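Local coordinates for protein thiamine pyrophosphokinase (Saccharomyces cerevisiae, PDB 1IG0) that catalyses the transfer of a pyrophosphate group from ATP to thiamine, making thiamine diphosphate and AMP, and works as a homodimer, at residues T125-C130 / T199-T204; I203-T208 / L218-P223; S39-L44 / L187-I192. One frame throughout, in Å; residues are numbered along the deposited sequence.

Contact 1 of 3, residues T125-C130 / T199-T204; sequences TDFTKC and TVHSIT. With VIB (3-(4-amino-2-methyl-pyrimidin-5-ylmethyl)-5-(2-hydroxy-ethyl)-4-methyl-thiazol-3-ium), chain D.
The imidazole of His201 has the methyl CG2 of Thr125 over one face, a CH-pi contact 3.5 Å from the ring centroid and nearly on the ring normal, while Phe127 CB sits at its edge, in the ring plane and 3.7 Å from NE2. Thr128 OG1 is also at this edge, near the plane and 4.1 Å from His201 NE2. The Phe127 ring meets its partners obliquely: its CE1 passes Ser202 OG at 4.1 Å. These side chains join the first turn of helix 126-139 to helix 196-212, two helices of the alpha-beta-alpha catalytic domain; the axes of segments 126-130 and 199-204 approach to 10.9 Å at an angle of 31°. His201 CG lies anti to the backbone N (chi1 176°), which carries the imidazole straight out towards the neighbouring helix. Thr125 is the N-cap of its helix: OG1 accepts from Thr128 N at 3.1 Å in a nearly straight bond (165°). The same oxygen lies 2.6 Å from His201 NE2, the shortest approach between the two segments. The phenyl ring also packs on Leu42, Leu218 and Tyr220 of the central sheet, and Ser202 OG is held by hydrogen bonds to Gly191 O and Gln198 O. Thr125 also belongs to the thiamine pocket, so one residue starts the helix, packs on the histidine and lines the substrate site. The ligand is held in addition by Gln122 O and by Ser285 OG of the second subunit, so the site is shared between chains. At Thr125 itself, CA comes within 3.3 Å of the thiamine hydroxyl O1.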
loop_
_atom_site.group_PDB
_atom_site.type_symbol
_atom_site.label_atom_id
_atom_site.label_comp_id
_atom_site.label_asym_id
_atom_site.label_seq_id
_atom_site.Cartn_x
_atom_site.Cartn_y
_atom_site.Cartn_z
ATOM N N THR B 125 6.297 -10.571 -13.264
ATOM C CA THR B 125 6.779 -10.465 -11.893
ATOM C C THR B 125 7.013 -11.855 -11.320
ATOM O O THR B 125 6.568 -12.854 -11.888
ATOM C CB THR B 125 5.751 -9.748 -11.010
ATOM O OG1 THR B 125 4.533 -10.506 -10.995
ATOM C CG2 THR B 125 5.476 -8.341 -11.547
ATOM N N ASP B 126 7.725 -11.924 -10.201
ATOM C CA ASP B 126 7.967 -13.208 -9.566
ATOM C C ASP B 126 6.623 -13.745 -9.092
ATOM O O ASP B 126 6.408 -14.954 -9.045
ATOM C CB ASP B 126 8.915 -13.061 -8.375
ATOM C CG ASP B 126 10.340 -12.759 -8.796
ATOM O OD1 ASP B 126 10.818 -13.373 -9.773
ATOM O OD2 ASP B 126 10.986 -11.920 -8.138
ATOM N N PHE B 127 5.715 -12.834 -8.749
ATOM C CA PHE B 127 4.388 -13.217 -8.284
ATOM C C PHE B 127 3.670 -13.996 -9.387
ATOM O O PHE B 127 3.136 -15.078 -9.146
ATOM C CB PHE B 127 3.579 -11.970 -7.910
ATOM C CG PHE B 127 2.455 -12.237 -6.945
ATOM C CD1 PHE B 127 2.337 -11.489 -5.777
ATOM C CD2 PHE B 127 1.520 -13.236 -7.195
ATOM C CE1 PHE B 127 1.306 -11.732 -4.873
ATOM C CE2 PHE B 127 0.485 -13.487 -6.296
ATOM C CZ PHE B 127 0.378 -12.734 -5.134
ATOM N N THR B 128 3.664 -13.446 -10.597
ATOM C CA THR B 128 3.015 -14.110 -11.723
ATOM C C THR B 128 3.694 -15.442 -12.014
ATOM O O THR B 128 3.031 -16.419 -12.357
ATOM C CB THR B 128 3.049 -13.235 -12.991
ATOM O OG1 THR B 128 2.284 -12.045 -12.764
ATOM C CG2 THR B 128 2.460 -13.988 -14.177
ATOM N N LYS B 129 5.016 -15.481 -11.880
ATOM C CA LYS B 129 5.760 -16.714 -12.110
ATOM C C LYS B 129 5.301 -17.767 -11.098
ATOM O O LYS B 129 5.162 -18.950 -11.423
ATOM C CB LYS B 129 7.264 -16.467 -11.952
ATOM C CG LYS B 129 7.889 -15.586 -13.028
ATOM C CD LYS B 129 9.382 -15.412 -12.788
ATOM C CE LYS B 129 10.055 -14.662 -13.929
ATOM N NZ LYS B 129 9.567 -13.262 -14.079
ATOM N N CYS B 130 5.056 -17.323 -9.869
ATOM C CA CYS B 130 4.621 -18.214 -8.804
ATOM C C CYS B 130 3.216 -18.768 -9.000
ATOM O O CYS B 130 3.011 -19.976 -8.910
ATOM C CB CYS B 130 4.705 -17.505 -7.449
ATOM S SG CYS B 130 6.390 -17.232 -6.858
ATOM N N THR B 199 3.653 -3.375 -3.784
ATOM C CA THR B 199 2.427 -3.446 -3.012
ATOM C C THR B 199 1.295 -3.322 -4.018
ATOM O O THR B 199 0.327 -4.075 -3.971
ATOM C CB THR B 199 2.322 -2.296 -1.999
ATOM O OG1 THR B 199 3.216 -2.541 -0.908
ATOM C CG2 THR B 199 0.893 -2.175 -1.477
ATOM N N VAL B 200 1.433 -2.375 -4.942
ATOM C CA VAL B 200 0.413 -2.166 -5.962
ATOM C C VAL B 200 0.263 -3.397 -6.849
ATOM O O VAL B 200 -0.856 -3.792 -7.179
ATOM C CB VAL B 200 0.734 -0.940 -6.849
ATOM C CG1 VAL B 200 -0.308 -0.807 -7.954
ATOM C CG2 VAL B 200 0.756 0.324 -5.998
ATOM N N HIS B 201 1.379 -4.007 -7.241
ATOM C CA HIS B 201 1.297 -5.197 -8.075
ATOM C C HIS B 201 0.549 -6.287 -7.320
ATOM O O HIS B 201 -0.275 -6.996 -7.894
ATOM C CB HIS B 201 2.675 -5.730 -8.452
ATOM C CG HIS B 201 2.615 -7.012 -9.224
ATOM N ND1 HIS B 201 2.112 -7.082 -10.506
ATOM C CD2 HIS B 201 2.926 -8.282 -8.871
ATOM C CE1 HIS B 201 2.114 -8.341 -10.908
ATOM N NE2 HIS B 201 2.602 -9.088 -9.936
ATOM N N SER B 202 0.849 -6.428 -6.033
ATOM C CA SER B 202 0.179 -7.433 -5.218
ATOM C C SER B 202 -1.328 -7.226 -5.287
ATOM O O SER B 202 -2.097 -8.188 -5.314
ATOM C CB SER B 202 0.651 -7.350 -3.765
ATOM O OG SER B 202 1.978 -7.834 -3.638
ATOM N N ILE B 203 -1.751 -5.967 -5.326
ATOM C CA ILE B 203 -3.173 -5.665 -5.398
ATOM C C ILE B 203 -3.757 -6.049 -6.756
ATOM O O ILE B 203 -4.883 -6.535 -6.830
ATOM C CB ILE B 203 -3.452 -4.169 -5.127
ATOM C CG1 ILE B 203 -3.046 -3.818 -3.691
ATOM C CG2 ILE B 203 -4.927 -3.862 -5.350
ATOM C CD1 ILE B 203 -3.715 -4.672 -2.635
ATOM N N THR B 204 -2.999 -5.837 -7.828
ATOM C CA THR B 204 -3.488 -6.193 -9.158
ATOM C C THR B 204 -3.802 -7.688 -9.232
ATOM O O THR B 204 -4.750 -8.097 -9.905
ATOM C CB THR B 204 -2.465 -5.857 -10.272
ATOM O OG1 THR B 204 -1.316 -6.707 -10.156
ATOM C CG2 THR B 204 -2.036 -4.406 -10.173
HETATM C CM2 VIB D . 6.034 -1.396 -19.154
HETATM N N4A VIB D . 9.123 -5.235 -18.615
HETATM C CM4 VIB D . 11.909 -5.787 -14.284
HETATM O O1 VIB D . 8.904 -7.998 -11.155
HETATM C C7 VIB D . 10.301 -7.804 -11.381
HETATM C C6 VIB D . 10.646 -8.185 -12.841
HETATM C C2 VIB D . 8.429 -6.008 -15.191
HETATM S S1 VIB D . 8.154 -7.455 -14.175
HETATM C C5 VIB D . 9.904 -7.249 -13.789
HETATM C C4 VIB D . 10.445 -6.184 -14.432
HETATM N N3 VIB D . 9.605 -5.556 -15.174
HETATM C C7A VIB D . 9.961 -4.350 -15.978
HETATM C C4A VIB D . 8.566 -4.051 -18.091
HETATM N N3A VIB D . 7.617 -3.337 -18.851
HETATM C C2A VIB D . 7.047 -2.158 -18.345
HETATM N N1A VIB D . 7.429 -1.695 -17.074
HETATM C C6A VIB D . 8.377 -2.405 -16.307
HETATM C C5A VIB D . 8.950 -3.586 -16.810
#

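Contact 2 of 3, residues I203-T208 / L218-P223; sequences ITQLYT and LCYMTP
Leu206 reaches from segment 203-208 of helix 196-212 into the corner between Leu218 and Tyr220, tying the helix of a beta-alpha-beta unit (strand 184-189, helix 196-212, strand 216-221) to its second strand. The contact is buried, and the N-to-C directions of the two segments are 160° apart, roughly antiparallel. Among apolar contacts, Leu206 CD2 packs on Leu218 CG at 3.7 Å, the two leucines crossing at about a right angle; Leu206 CG lies at the edge of the Tyr220 ring, in its plane, 3.8 Å from CE1, with CD1 near the same atom. Gln205 adds its CB, 3.9 Å from Leu218 CD2. With Leu206 cut back, an alanine here is likely to open a gap between helix and strand, taking away one packing partner each of Leu218 and the Tyr220 edge. Polar groups are served from beyond this interface: Tyr220 OH is hydrogen-bonded to Ser202 O, on helix 196-212 one turn before Leu206, and Gln205 NE2 to Thr128 OG1. Gln205 bends at chi2 (-70°), which turns its amide away from the strand towards that threonine. Its aliphatic base lies against the tyrosine hydroxyl, CB 3.6 Å from Tyr220 OH.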
loop_
_atom_site.group_PDB
_atom_site.type_symbol
_atom_site.label_atom_id
_atom_site.label_comp_id
_atom_site.label_asym_id
_atom_site.label_seq_id
_atom_site.Cartn_x
_atom_site.Cartn_y
_atom_site.Cartn_z
ATOM N N ILE B 203 -1.751 -5.967 -5.326
ATOM C CA ILE B 203 -3.173 -5.665 -5.398
ATOM C C ILE B 203 -3.757 -6.049 -6.756
ATOM O O ILE B 203 -4.883 -6.535 -6.830
ATOM C CB ILE B 203 -3.452 -4.169 -5.127
ATOM C CG1 ILE B 203 -3.046 -3.818 -3.691
ATOM C CG2 ILE B 203 -4.927 -3.862 -5.350
ATOM C CD1 ILE B 203 -3.715 -4.672 -2.635
ATOM N N THR B 204 -2.999 -5.837 -7.828
ATOM C CA THR B 204 -3.488 -6.193 -9.158
ATOM C C THR B 204 -3.802 -7.688 -9.232
ATOM O O THR B 204 -4.750 -8.097 -9.905
ATOM C CB THR B 204 -2.465 -5.857 -10.272
ATOM O OG1 THR B 204 -1.316 -6.707 -10.156
ATOM C CG2 THR B 204 -2.036 -4.406 -10.173
ATOM N N GLN B 205 -3.002 -8.498 -8.543
ATOM C CA GLN B 205 -3.196 -9.946 -8.535
ATOM C C GLN B 205 -4.593 -10.328 -8.055
ATOM O O GLN B 205 -5.199 -11.267 -8.572
ATOM C CB GLN B 205 -2.149 -10.617 -7.642
ATOM C CG GLN B 205 -0.729 -10.640 -8.205
ATOM C CD GLN B 205 -0.575 -11.572 -9.399
ATOM O OE1 GLN B 205 -1.328 -12.535 -9.553
ATOM N NE2 GLN B 205 0.420 -11.301 -10.239
ATOM N N LEU B 206 -5.102 -9.611 -7.059
ATOM C CA LEU B 206 -6.437 -9.892 -6.540
ATOM C C LEU B 206 -7.470 -9.745 -7.656
ATOM O O LEU B 206 -8.386 -10.560 -7.784
ATOM C CB LEU B 206 -6.776 -8.942 -5.386
ATOM C CG LEU B 206 -6.016 -9.184 -4.078
ATOM C CD1 LEU B 206 -6.255 -8.036 -3.113
ATOM C CD2 LEU B 206 -6.462 -10.505 -3.467
ATOM N N TYR B 207 -7.309 -8.701 -8.465
ATOM C CA TYR B 207 -8.222 -8.445 -9.574
ATOM C C TYR B 207 -8.006 -9.392 -10.755
ATOM O O TYR B 207 -8.960 -9.983 -11.263
ATOM C CB TYR B 207 -8.083 -7.003 -10.071
ATOM C CG TYR B 207 -8.630 -5.943 -9.135
ATOM C CD1 TYR B 207 -7.777 -5.176 -8.346
ATOM C CD2 TYR B 207 -10.003 -5.691 -9.061
ATOM C CE1 TYR B 207 -8.272 -4.176 -7.506
ATOM C CE2 TYR B 207 -10.510 -4.694 -8.223
ATOM C CZ TYR B 207 -9.639 -3.939 -7.450
ATOM O OH TYR B 207 -10.134 -2.944 -6.635
ATOM N N THR B 208 -6.756 -9.537 -11.190
ATOM C CA THR B 208 -6.449 -10.396 -12.334
ATOM C C THR B 208 -6.739 -11.881 -12.119
ATOM O O THR B 208 -7.264 -12.544 -13.014
ATOM C CB THR B 208 -4.978 -10.236 -12.784
ATOM O OG1 THR B 208 -4.099 -10.569 -11.703
ATOM C CG2 THR B 208 -4.716 -8.807 -13.228
ATOM N N LEU B 218 -7.131 -15.799 -3.334
ATOM C CA LEU B 218 -5.990 -15.114 -2.746
ATOM C C LEU B 218 -6.294 -14.170 -1.591
ATOM O O LEU B 218 -7.264 -13.411 -1.618
ATOM C CB LEU B 218 -5.243 -14.346 -3.840
ATOM C CG LEU B 218 -4.126 -13.384 -3.419
ATOM C CD1 LEU B 218 -2.994 -14.144 -2.742
ATOM C CD2 LEU B 218 -3.612 -12.647 -4.646
ATOM N N CYS B 219 -5.439 -14.221 -0.577
ATOM C CA CYS B 219 -5.570 -13.356 0.586
ATOM C C CYS B 219 -4.185 -13.034 1.123
ATOM O O CYS B 219 -3.341 -13.921 1.251
ATOM C CB CYS B 219 -6.390 -14.032 1.687
ATOM S SG CYS B 219 -6.626 -13.005 3.169
ATOM N N TYR B 220 -3.950 -11.764 1.427
ATOM C CA TYR B 220 -2.665 -11.352 1.964
ATOM C C TYR B 220 -2.754 -11.233 3.468
ATOM O O TYR B 220 -3.752 -10.749 4.004
ATOM C CB TYR B 220 -2.232 -9.995 1.400
ATOM C CG TYR B 220 -1.946 -10.001 -0.079
ATOM C CD1 TYR B 220 -2.932 -9.662 -1.003
ATOM C CD2 TYR B 220 -0.694 -10.378 -0.559
ATOM C CE1 TYR B 220 -2.678 -9.703 -2.372
ATOM C CE2 TYR B 220 -0.429 -10.422 -1.922
ATOM C CZ TYR B 220 -1.425 -10.085 -2.824
ATOM O OH TYR B 220 -1.167 -10.130 -4.173
ATOM N N MET B 221 -1.714 -11.697 4.146
ATOM C CA MET B 221 -1.645 -11.591 5.591
ATOM C C MET B 221 -0.419 -10.746 5.876
ATOM O O MET B 221 0.698 -11.112 5.506
ATOM C CB MET B 221 -1.489 -12.957 6.251
ATOM C CG MET B 221 -1.319 -12.854 7.759
ATOM S SD MET B 221 -1.169 -14.444 8.585
ATOM C CE MET B 221 -2.868 -14.880 8.794
ATOM N N THR B 222 -0.633 -9.606 6.517
ATOM C CA THR B 222 0.457 -8.703 6.839
ATOM C C THR B 222 0.504 -8.580 8.353
ATOM O O THR B 222 -0.299 -9.195 9.054
ATOM C CB THR B 222 0.223 -7.311 6.212
ATOM O OG1 THR B 222 -0.713 -6.573 7.007
ATOM C CG2 THR B 222 -0.338 -7.456 4.806
ATOM N N PRO B 223 1.448 -7.790 8.885
ATOM C CA PRO B 223 1.524 -7.647 10.341
ATOM C C PRO B 223 0.282 -7.001 10.944
ATOM O O PRO B 223 0.068 -7.073 12.156
ATOM C CB PRO B 223 2.763 -6.775 10.539
ATOM C CG PRO B 223 3.609 -7.104 9.348
ATOM C CD PRO B 223 2.598 -7.137 8.235
#

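Contact 3 of 3, residues S39-L44 / L187-I192; sequences STLLIL and LALGGI
Four backbone hydrogen bonds run between Thr40-Leu44 and Leu187-Leu189, all of them short and nearly straight. Leu187 N gives its proton to Thr40 O at 3.0 Å, almost along the C=O axis, and Leu187 O takes that of Leu42 N at 2.8 Å, the donor tilted 19° from the carbonyl plane. Leu42 O accepts from Leu189 N and Leu189 O from Leu44 N, both at 2.8 Å. Two of these oxygens receive a CA-H...O contact as well: Leu41 CA on Leu187 O, and Ala188 CA on Leu42 O at 3.2 Å. This is the pairing of neighbouring parallel strands, 38-43 and 184-189, in the parallel part of the mixed sheet, the core of the alpha-beta-alpha fold. Leu41 and Ile43 turn their remaining backbone groups to Leu64 and Val66 on the next strand, while Ala188 bonds to Cys219 and Met221 on the opposite flank. Leu41, Ile43, Leu187 and Leu189 point to one face of the sheet, where Leu41 CD1 meets Leu189 CD1 at 4.0 Å and helix 52-61 packs on Leu41 and Leu187. Leu42 and Ala188 point to the other face, where Leu42 touches Cys130 of helix 126-139 and Ala188 the side chains of Leu218 and Tyr220. Past the strand ends the chain turns at Gly190, whose positive phi (77°) suits glycine. Leu44 CG stands anti to its carbonyl carbon (chi1 -62°), and its CD1 lies 3.3 Å from Gly191 CA, a spot where a side chain on Gly191 would collide. Ile192 O accepts from Gln46 NE2.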
loop_
_atom_site.group_PDB
_atom_site.type_symbol
_atom_site.label_atom_id
_atom_site.label_comp_id
_atom_site.label_asym_id
_atom_site.label_seq_id
_atom_site.Cartn_x
_atom_site.Cartn_y
_atom_site.Cartn_z
ATOM N N SER B 39 -4.452 -25.996 -1.363
ATOM C CA SER B 39 -3.981 -24.831 -0.629
ATOM C C SER B 39 -2.498 -24.575 -0.835
ATOM O O SER B 39 -1.723 -25.494 -1.104
ATOM C CB SER B 39 -4.269 -25.004 0.862
ATOM O OG SER B 39 -3.647 -26.170 1.367
ATOM N N THR B 40 -2.111 -23.313 -0.701
ATOM C CA THR B 40 -0.723 -22.925 -0.876
ATOM C C THR B 40 -0.370 -21.719 -0.024
ATOM O O THR B 40 -1.169 -20.794 0.131
ATOM C CB THR B 40 -0.416 -22.561 -2.351
ATOM O OG1 THR B 40 -0.675 -23.690 -3.192
ATOM C CG2 THR B 40 1.044 -22.140 -2.509
ATOM N N LEU B 41 0.831 -21.750 0.537
ATOM C CA LEU B 41 1.339 -20.639 1.327
ATOM C C LEU B 41 2.425 -20.030 0.452
ATOM O O LEU B 41 3.446 -20.666 0.186
ATOM C CB LEU B 41 1.948 -21.125 2.641
ATOM C CG LEU B 41 2.655 -20.045 3.470
ATOM C CD1 LEU B 41 1.656 -18.959 3.866
ATOM C CD2 LEU B 41 3.286 -20.676 4.706
ATOM N N LEU B 42 2.195 -18.809 -0.010
ATOM C CA LEU B 42 3.155 -18.133 -0.869
ATOM C C LEU B 42 3.960 -17.100 -0.103
ATOM O O LEU B 42 3.400 -16.196 0.515
ATOM C CB LEU B 42 2.426 -17.454 -2.030
ATOM C CG LEU B 42 3.251 -16.568 -2.965
ATOM C CD1 LEU B 42 4.355 -17.388 -3.619
ATOM C CD2 LEU B 42 2.332 -15.960 -4.017
ATOM N N ILE B 43 5.280 -17.241 -0.150
ATOM C CA ILE B 43 6.167 -16.310 0.534
ATOM C C ILE B 43 6.850 -15.423 -0.493
ATOM O O ILE B 43 7.585 -15.908 -1.352
ATOM C CB ILE B 43 7.251 -17.051 1.343
ATOM C CG1 ILE B 43 6.590 -18.021 2.324
ATOM C CG2 ILE B 43 8.113 -16.045 2.108
ATOM C CD1 ILE B 43 7.577 -18.855 3.126
ATOM N N LEU B 44 6.597 -14.121 -0.404
ATOM C CA LEU B 44 7.191 -13.166 -1.326
ATOM C C LEU B 44 8.472 -12.578 -0.737
ATOM O O LEU B 44 8.742 -12.732 0.456
ATOM C CB LEU B 44 6.175 -12.074 -1.665
ATOM C CG LEU B 44 4.936 -12.657 -2.357
ATOM C CD1 LEU B 44 3.865 -11.598 -2.511
ATOM C CD2 LEU B 44 5.337 -13.231 -3.709
ATOM N N LEU B 187 -2.638 -18.175 0.495
ATOM C CA LEU B 187 -2.326 -17.195 1.530
ATOM C C LEU B 187 -0.923 -16.675 1.237
ATOM O O LEU B 187 0.025 -17.454 1.151
ATOM C CB LEU B 187 -2.371 -17.849 2.914
ATOM C CG LEU B 187 -2.261 -16.911 4.120
ATOM C CD1 LEU B 187 -3.441 -15.945 4.133
ATOM C CD2 LEU B 187 -2.231 -17.729 5.402
ATOM N N ALA B 188 -0.790 -15.361 1.085
ATOM C CA ALA B 188 0.507 -14.772 0.768
ATOM C C ALA B 188 1.121 -13.925 1.876
ATOM O O ALA B 188 0.436 -13.149 2.543
ATOM C CB ALA B 188 0.396 -13.946 -0.511
ATOM N N LEU B 189 2.430 -14.080 2.047
ATOM C CA LEU B 189 3.187 -13.338 3.047
ATOM C C LEU B 189 4.220 -12.455 2.346
ATOM O O LEU B 189 4.832 -12.870 1.362
ATOM C CB LEU B 189 3.915 -14.302 3.991
ATOM C CG LEU B 189 3.097 -15.224 4.900
ATOM C CD1 LEU B 189 4.026 -16.215 5.598
ATOM C CD2 LEU B 189 2.335 -14.395 5.925
ATOM N N GLY B 190 4.399 -11.238 2.849
ATOM C CA GLY B 190 5.382 -10.329 2.284
ATOM C C GLY B 190 5.070 -9.596 0.988
ATOM O O GLY B 190 5.981 -9.068 0.352
ATOM N N GLY B 191 3.804 -9.546 0.590
ATOM C CA GLY B 191 3.463 -8.853 -0.643
ATOM C C GLY B 191 2.996 -7.425 -0.422
ATOM O O GLY B 191 2.768 -6.680 -1.378
ATOM N N ILE B 192 2.872 -7.036 0.843
ATOM C CA ILE B 192 2.405 -5.700 1.198
ATOM C C ILE B 192 3.324 -5.026 2.222
ATOM O O ILE B 192 3.841 -5.682 3.127
ATOM C CB ILE B 192 0.981 -5.767 1.818
ATOM C CG1 ILE B 192 0.026 -6.530 0.888
ATOM C CG2 ILE B 192 0.463 -4.362 2.094
ATOM C CD1 ILE B 192 -0.347 -5.787 -0.375
#

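Overall arrangement
Contacts 1 and 2 share Ile203 and Thr204 on helix 196-212, their centres about 9 Å apart, and contact 3 and the strand of contact 2 are neighbours in one sheet. Phe127 links all three, its CE1 lying 3.5 Å from Leu44 CD1 while its CD2 is 3.5 Å from Gln205 CD. Contacts 2 and 3 also meet beyond their strands, Thr222 CG2 lying 3.7 Å from Ile192 CB. Contact 1 alone reaches thiamine; the side chains of Gln205 and Leu44 stay about 9 and 10 Å from it. All three contacts also pack against Phe196 of the second subunit, contacts 1 and 2 through Ile203 and contact 3 through Ile192.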